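Local coordinates for protein lipocalin allergen (Canis lupus familiaris, PDB 4ODD) that probably binds small hydrophobic molecules inside its beta-barrel, as other secreted lipocalins do, and is a dog dander allergen, at residues K133-E137 with K138-E142; I28-G32 with P33-Y37; I145-L148 with G149-D152. One frame throughout, in Å; residues are numbered along the deposited sequence.

All three contacts are local and follow one another in series, none enclosing or crossing another. Interaction 2 comes first, at two successive turns that end the connection between strands 13-22 and 36-44. Far later, interaction 1 closes the C-terminal end of helix 125-137 and redirects the chain. A short loop then leads into strand 145-147, where interaction 3 turns the chain out of the sheet. Interactions 1 and 3 meet through packing of Ser135 on Ile145, helix end against strand. Interactions 2 and 3, whose centres lie about 10 Å apart, join the start of strand 36-44 to the turn after strand 145-147, through a probable hydrogen bond between the Tyr37 and Thr151 hydroxyls and packing of Arg35 on Leu148.

Interaction 1. Residues K133-E137 with K138-E142; sequences KLSRE and KGIPE
Gly139 turns back on Arg136 with a positive phi of 77°, the left-handed backbone conformation that glycine reaches easily, here at the C-prime position, and it lets two amides reach carbonyls left over at the end of helix 125-137. Gly139 N donates to Arg136 O at 2.8 Å, from above the carbonyl plane and not along a lone pair. Ile140 N reaches further back to Ser135 O at 3.0 Å. One step earlier comes the last helical bond, Lys138 N to Leu134 O at 3.0 Å.

The side chains follow this turn. Ile140 lays CB over the Ser135 hydroxyl, 3.4 Å from OG, with CG2 beside it. A chi1 of -176° swings that OG beside the carbonyl carbon, where Ile140 meets it; its hydrogen-bonding partner is the hydroxyl of Ser21 on the first strand. Lys138 bends at chi2, which carries CE to 4.2 Å from CD1 of Leu134, and the two chains pass at a slant; Leu134 also touches Ile98, and Lys138 touches Tyr100. On the exposed side Lys133 NZ forms a salt bridge with Glu137 OE2 at 3.0 Å, its detailed geometry less sure, while Arg136 NE makes a long ion pair with OE1. The whole is a Schellman motif, capping the C-terminal end of the helix that packs against the barrel in lipocalins.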
loop_
_atom_site.group_PDB
_atom_site.type_symbol
_atom_site.label_atom_id
_atom_site.label_comp_id
_atom_site.label_asym_id
_atom_site.label_seq_id
_atom_site.Cartn_x
_atom_site.Cartn_y
_atom_site.Cartn_z
ATOM N N LYS A 133 0.212 2.864 -15.061
ATOM C CA LYS A 133 0.259 1.679 -15.895
ATOM C C LYS A 133 -0.312 0.493 -15.123
ATOM O O LYS A 133 -1.284 -0.115 -15.565
ATOM C CB LYS A 133 1.699 1.399 -16.330
ATOM C CG LYS A 133 1.867 0.204 -17.269
ATOM C CD LYS A 133 3.337 0.033 -17.675
ATOM C CE LYS A 133 3.595 -1.301 -18.362
ATOM N NZ LYS A 133 3.536 -2.438 -17.403
ATOM N N LEU A 134 0.283 0.182 -13.970
ATOM C CA LEU A 134 -0.199 -0.917 -13.135
ATOM C C LEU A 134 -1.682 -0.781 -12.852
ATOM O O LEU A 134 -2.450 -1.730 -13.024
ATOM C CB LEU A 134 0.546 -0.993 -11.798
ATOM C CG LEU A 134 -0.113 -2.006 -10.846
ATOM C CD1 LEU A 134 0.479 -3.392 -11.044
ATOM C CD2 LEU A 134 -0.017 -1.571 -9.389
ATOM N N SER A 135 -2.071 0.402 -12.394
ATOM C CA SER A 135 -3.454 0.653 -12.051
ATOM C C SER A 135 -4.329 0.279 -13.252
ATOM O O SER A 135 -5.322 -0.444 -13.121
ATOM C CB SER A 135 -3.639 2.111 -11.638
ATOM O OG SER A 135 -4.963 2.335 -11.217
ATOM N N ARG A 136 -3.936 0.741 -14.432
ATOM C CA ARG A 136 -4.667 0.400 -15.643
ATOM C C ARG A 136 -4.711 -1.116 -15.848
ATOM O O ARG A 136 -5.785 -1.676 -16.056
ATOM C CB ARG A 136 -4.038 1.099 -16.849
ATOM C CG ARG A 136 -4.839 0.999 -18.135
ATOM C CD ARG A 136 -4.128 1.711 -19.288
ATOM N NE ARG A 136 -2.759 1.230 -19.480
ATOM C CZ ARG A 136 -1.665 1.938 -19.202
ATOM N NH1 ARG A 136 -1.775 3.176 -18.728
ATOM N NH2 ARG A 136 -0.459 1.416 -19.405
ATOM N N GLU A 137 -3.551 -1.772 -15.768
ATOM C CA GLU A 137 -3.457 -3.213 -16.030
ATOM C C GLU A 137 -4.454 -4.000 -15.187
ATOM O O GLU A 137 -5.092 -4.935 -15.668
ATOM C CB GLU A 137 -2.046 -3.757 -15.755
ATOM C CG GLU A 137 -0.884 -2.803 -16.011
ATOM C CD GLU A 137 -0.536 -2.617 -17.485
ATOM O OE1 GLU A 137 -1.431 -2.241 -18.277
ATOM O OE2 GLU A 137 0.644 -2.834 -17.848
ATOM N N LYS A 138 -4.576 -3.620 -13.922
ATOM C CA LYS A 138 -5.436 -4.339 -12.994
ATOM C C LYS A 138 -6.888 -3.893 -13.084
ATOM O O LYS A 138 -7.688 -4.218 -12.214
ATOM C CB LYS A 138 -4.911 -4.186 -11.573
ATOM C CG LYS A 138 -3.478 -4.684 -11.414
ATOM C CD LYS A 138 -3.409 -6.158 -11.738
ATOM C CE LYS A 138 -2.017 -6.714 -11.589
ATOM N NZ LYS A 138 -2.074 -8.198 -11.763
ATOM N N GLY A 139 -7.219 -3.148 -14.136
ATOM C CA GLY A 139 -8.601 -2.800 -14.421
ATOM C C GLY A 139 -9.194 -1.708 -13.554
ATOM O O GLY A 139 -10.418 -1.596 -13.411
ATOM N N ILE A 140 -8.323 -0.897 -12.969
ATOM C CA ILE A 140 -8.775 0.227 -12.164
ATOM C C ILE A 140 -8.926 1.460 -13.041
ATOM O O ILE A 140 -8.023 1.797 -13.816
ATOM C CB ILE A 140 -7.817 0.514 -10.991
ATOM C CG1 ILE A 140 -7.750 -0.711 -10.071
ATOM C CG2 ILE A 140 -8.250 1.773 -10.236
ATOM C CD1 ILE A 140 -6.494 -0.780 -9.222
ATOM N N PRO A 141 -10.086 2.125 -12.925
ATOM C CA PRO A 141 -10.411 3.350 -13.662
ATOM C C PRO A 141 -9.491 4.483 -13.247
ATOM O O PRO A 141 -9.265 4.682 -12.053
ATOM C CB PRO A 141 -11.841 3.665 -13.203
ATOM C CG PRO A 141 -12.368 2.382 -12.624
ATOM C CD PRO A 141 -11.183 1.710 -12.029
ATOM N N GLU A 142 -8.979 5.226 -14.222
ATOM C CA GLU A 142 -8.056 6.316 -13.933
ATOM C C GLU A 142 -8.634 7.387 -12.989
ATOM O O GLU A 142 -7.894 8.076 -12.294
ATOM C CB GLU A 142 -7.555 6.943 -15.229
ATOM C CG GLU A 142 -6.321 7.811 -15.036
ATOM C CD GLU A 142 -5.606 8.117 -16.337
ATOM O OE1 GLU A 142 -6.228 7.964 -17.412
ATOM O OE2 GLU A 142 -4.417 8.507 -16.282
#

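Interaction 2. Residues I28-G32 with P33-Y37; sequences IGENG and PFRIY
Gly32 and Arg35 bracket the second of two linked beta turns, a type II turn from Gly29 to Gly32 followed by a type I turn from Gly32 to Arg35, within the long loop that joins the first two strands of a lipocalin barrel. The tight part is the inner side. Arg35 N closes the second turn on Gly32 O at 3.2 Å. Ile28 sets CG2 against Phe34 CB at 3.9 Å, the two side chains crossing at about a right angle. Beyond this, Phe34 turns its ring away to meet Tyr81 edge-to-face, and Ile28 packs on Ile146 of strand 145-147.

The outer side is looser. Exposed Glu30, poorly ordered, holds OE2 at 4.0 Å from Arg35 NE, well out of the guanidinium plane, so that opposite charges lie near each other without an N-H aimed at the oxygen. The same OE2 accepts Asn31 N, while Asn31 OD1 takes the amide of Asp59. Between the two sides runs Arg35, CG anti to the backbone N (chi1 -162°) and the chain then straight to NE. It carries CD to within 3.3 Å of Gly29 O and turns the guanidinium edge to Ile28 O, which lies in its plane and takes a weak hydrogen bond of 3.4 Å from NH1.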
loop_
_atom_site.group_PDB
_atom_site.type_symbol
_atom_site.label_atom_id
_atom_site.label_comp_id
_atom_site.label_asym_id
_atom_site.label_seq_id
_atom_site.Cartn_x
_atom_site.Cartn_y
_atom_site.Cartn_z
ATOM N N ILE A 28 -10.939 3.754 -0.449
ATOM C CA ILE A 28 -9.822 4.673 -0.315
ATOM C C ILE A 28 -10.313 6.107 -0.149
ATOM O O ILE A 28 -9.521 7.052 -0.131
ATOM C CB ILE A 28 -8.919 4.619 -1.556
ATOM C CG1 ILE A 28 -9.739 4.961 -2.814
ATOM C CG2 ILE A 28 -8.258 3.242 -1.678
ATOM C CD1 ILE A 28 -8.940 4.935 -4.106
ATOM N N GLY A 29 -11.627 6.266 -0.044
ATOM C CA GLY A 29 -12.217 7.572 0.153
ATOM C C GLY A 29 -12.074 7.965 1.605
ATOM O O GLY A 29 -11.441 7.233 2.386
ATOM N N GLU A 30 -12.655 9.107 1.973
ATOM C CA GLU A 30 -12.610 9.539 3.361
ATOM C C GLU A 30 -13.266 8.491 4.245
ATOM O O GLU A 30 -14.386 8.058 3.986
ATOM C CB GLU A 30 -13.257 10.910 3.565
ATOM C CG GLU A 30 -12.888 11.556 4.913
ATOM C CD GLU A 30 -11.374 11.575 5.181
ATOM O OE1 GLU A 30 -10.734 12.617 4.898
ATOM O OE2 GLU A 30 -10.825 10.555 5.678
ATOM N N ASN A 31 -12.539 8.071 5.274
ATOM C CA ASN A 31 -12.991 7.019 6.165
ATOM C C ASN A 31 -12.903 5.616 5.580
ATOM O O ASN A 31 -13.370 4.664 6.202
ATOM C CB ASN A 31 -14.402 7.304 6.653
ATOM C CG ASN A 31 -14.519 7.149 8.137
ATOM O OD1 ASN A 31 -13.942 7.934 8.893
ATOM N ND2 ASN A 31 -15.245 6.124 8.577
ATOM N N GLY A 32 -12.309 5.488 4.395
ATOM C CA GLY A 32 -12.045 4.181 3.817
ATOM C C GLY A 32 -10.831 3.559 4.487
ATOM O O GLY A 32 -9.866 4.274 4.831
ATOM N N PRO A 33 -10.862 2.234 4.688
ATOM C CA PRO A 33 -9.786 1.557 5.418
ATOM C C PRO A 33 -8.504 1.458 4.595
ATOM O O PRO A 33 -7.464 1.086 5.124
ATOM C CB PRO A 33 -10.368 0.165 5.701
ATOM C CG PRO A 33 -11.381 -0.055 4.622
ATOM C CD PRO A 33 -11.949 1.321 4.302
ATOM N N PHE A 34 -8.578 1.796 3.316
ATOM C CA PHE A 34 -7.396 1.711 2.482
ATOM C C PHE A 34 -6.890 3.072 2.082
ATOM O O PHE A 34 -5.989 3.191 1.248
ATOM C CB PHE A 34 -7.608 0.763 1.294
ATOM C CG PHE A 34 -7.642 -0.683 1.706
ATOM C CD1 PHE A 34 -6.462 -1.409 1.829
ATOM C CD2 PHE A 34 -8.845 -1.303 2.032
ATOM C CE1 PHE A 34 -6.479 -2.745 2.234
ATOM C CE2 PHE A 34 -8.876 -2.623 2.440
ATOM C CZ PHE A 34 -7.686 -3.351 2.542
ATOM N N ARG A 35 -7.468 4.098 2.698
ATOM C CA ARG A 35 -6.861 5.420 2.677
ATOM C C ARG A 35 -5.682 5.388 3.667
ATOM O O ARG A 35 -5.764 5.890 4.791
ATOM C CB ARG A 35 -7.891 6.500 3.040
ATOM C CG ARG A 35 -7.494 7.916 2.636
ATOM C CD ARG A 35 -8.625 8.895 2.872
ATOM N NE ARG A 35 -8.231 10.281 2.631
ATOM C CZ ARG A 35 -8.392 10.922 1.475
ATOM N NH1 ARG A 35 -8.936 10.303 0.434
ATOM N NH2 ARG A 35 -8.000 12.188 1.354
ATOM N N ILE A 36 -4.594 4.768 3.224
ATOM C CA ILE A 36 -3.490 4.374 4.087
ATOM C C ILE A 36 -2.321 5.344 4.035
ATOM O O ILE A 36 -1.786 5.660 2.962
ATOM C CB ILE A 36 -2.937 2.999 3.670
ATOM C CG1 ILE A 36 -4.004 1.929 3.816
ATOM C CG2 ILE A 36 -1.723 2.640 4.513
ATOM C CD1 ILE A 36 -4.590 1.895 5.176
ATOM N N TYR A 37 -1.897 5.806 5.198
ATOM C CA TYR A 37 -0.707 6.638 5.245
ATOM C C TYR A 37 0.416 5.820 5.821
ATOM O O TYR A 37 0.458 5.541 7.021
ATOM C CB TYR A 37 -0.954 7.904 6.056
ATOM C CG TYR A 37 -1.977 8.800 5.398
ATOM C CD1 TYR A 37 -1.608 9.666 4.363
ATOM C CD2 TYR A 37 -3.314 8.778 5.794
ATOM C CE1 TYR A 37 -2.542 10.501 3.752
ATOM C CE2 TYR A 37 -4.243 9.607 5.193
ATOM C CZ TYR A 37 -3.855 10.459 4.171
ATOM O OH TYR A 37 -4.800 11.264 3.585
#

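Interaction 3. Residues I145-L148 with G149-D152; sequences IIYL and GDTD
Tyr147 lays one face of its ring over Gly149, the glycine amide sitting above the ring centre. Gly149 CA follows as a CH-pi contact over that face, 3.8 Å from the ring centroid. With no side chain on Gly149, the ring can close down directly on the backbone. The ring is placed there by a chi1 of 176°, which sets CG opposite the backbone nitrogen and points the phenol forward along the chain. Tyr147 also meets the ring of Tyr19 on strand 13-22.

Asp150 reaches the same ring in another way. Its chi1 of 62° holds CG between the backbone nitrogen and carbonyl carbon, turning the carboxylate back toward Tyr147. OD2 lies at the ring edge, in the ring plane, 3.6 Å from Tyr147 CE2. Carboxylate and ring are steeply inclined, their planes 73° apart. Tyr147 and Asp150 are both exposed.

Leu148 points the other way, into the protein, where it packs on Thr17 and Val20. Thr151 runs obliquely past it, with OG1 3.9 Å from Leu148 CD2. Backbone closure comes from Thr151 N, which binds Leu148 O at 3.2 Å. Thr151 OG1 also lies 3.3 Å from Leu148 O, at best a weak and unsettled bond; its stronger partner is the hydroxyl of Tyr37. Next along, Asp152 forms a salt bridge with Arg39.

Leu148 to Thr151 is thus a type I beta turn, taking the chain from strand 145-147, the short last strand paired antiparallel with the first strand of the lipocalin barrel, toward the C-terminal tail tied down by the Cys62-Cys154 disulfide.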
loop_
_atom_site.group_PDB
_atom_site.type_symbol
_atom_site.label_atom_id
_atom_site.label_comp_id
_atom_site.label_asym_id
_atom_site.label_seq_id
_atom_site.Cartn_x
_atom_site.Cartn_y
_atom_site.Cartn_z
ATOM N N ILE A 145 -7.999 7.186 -9.070
ATOM C CA ILE A 145 -6.674 7.483 -8.536
ATOM C C ILE A 145 -6.720 8.683 -7.598
ATOM O O ILE A 145 -7.298 9.716 -7.935
ATOM C CB ILE A 145 -5.667 7.779 -9.651
ATOM C CG1 ILE A 145 -5.420 6.524 -10.488
ATOM C CG2 ILE A 145 -4.360 8.316 -9.062
ATOM C CD1 ILE A 145 -4.419 6.732 -11.623
ATOM N N ILE A 146 -6.114 8.548 -6.423
ATOM C CA ILE A 146 -6.108 9.627 -5.431
ATOM C C ILE A 146 -4.695 9.947 -4.942
ATOM O O ILE A 146 -3.909 9.044 -4.622
ATOM C CB ILE A 146 -6.959 9.261 -4.218
ATOM C CG1 ILE A 146 -8.409 9.073 -4.632
ATOM C CG2 ILE A 146 -6.857 10.324 -3.146
ATOM C CD1 ILE A 146 -9.262 8.557 -3.510
ATOM N N TYR A 147 -4.373 11.238 -4.890
ATOM C CA TYR A 147 -3.078 11.677 -4.373
ATOM C C TYR A 147 -3.195 11.935 -2.863
ATOM O O TYR A 147 -4.076 12.679 -2.409
ATOM C CB TYR A 147 -2.583 12.913 -5.141
ATOM C CG TYR A 147 -1.295 13.495 -4.606
ATOM C CD1 TYR A 147 -0.094 12.810 -4.732
ATOM C CD2 TYR A 147 -1.281 14.727 -3.964
ATOM C CE1 TYR A 147 1.086 13.339 -4.226
ATOM C CE2 TYR A 147 -0.108 15.258 -3.454
ATOM C CZ TYR A 147 1.076 14.567 -3.588
ATOM O OH TYR A 147 2.250 15.110 -3.082
ATOM N N LEU A 148 -2.343 11.274 -2.082
ATOM C CA LEU A 148 -2.419 11.396 -0.622
ATOM C C LEU A 148 -1.197 12.081 -0.078
ATOM O O LEU A 148 -1.127 12.362 1.119
ATOM C CB LEU A 148 -2.567 10.034 0.045
ATOM C CG LEU A 148 -3.878 9.297 -0.218
ATOM C CD1 LEU A 148 -3.871 7.918 0.486
ATOM C CD2 LEU A 148 -5.053 10.158 0.234
ATOM N N GLY A 149 -0.244 12.349 -0.973
ATOM C CA GLY A 149 0.993 13.027 -0.630
ATOM C C GLY A 149 0.865 14.306 0.187
ATOM O O GLY A 149 1.765 14.632 0.969
ATOM N N ASP A 150 -0.239 15.033 0.024
ATOM C CA ASP A 150 -0.373 16.349 0.658
ATOM C C ASP A 150 -1.431 16.432 1.761
ATOM O O ASP A 150 -1.742 17.525 2.246
ATOM C CB ASP A 150 -0.672 17.413 -0.398
ATOM C CG ASP A 150 -1.983 17.154 -1.125
ATOM O OD1 ASP A 150 -2.728 16.236 -0.698
ATOM O OD2 ASP A 150 -2.255 17.860 -2.121
ATOM N N THR A 151 -1.988 15.289 2.142
ATOM C CA THR A 151 -3.003 15.247 3.193
ATOM C C THR A 151 -2.566 14.407 4.388
ATOM O O THR A 151 -3.396 14.016 5.226
ATOM C CB THR A 151 -4.351 14.723 2.669
ATOM O OG1 THR A 151 -4.157 13.507 1.930
ATOM C CG2 THR A 151 -4.972 15.752 1.752
ATOM N N ASP A 152 -1.265 14.133 4.462
ATOM C CA ASP A 152 -0.740 13.322 5.545
ATOM C C ASP A 152 -0.510 14.178 6.773
ATOM O O ASP A 152 0.607 14.605 7.033
ATOM C CB ASP A 152 0.554 12.625 5.137
ATOM C CG ASP A 152 0.909 11.482 6.067
ATOM O OD1 ASP A 152 0.207 11.339 7.108
ATOM O OD2 ASP A 152 1.886 10.742 5.759
#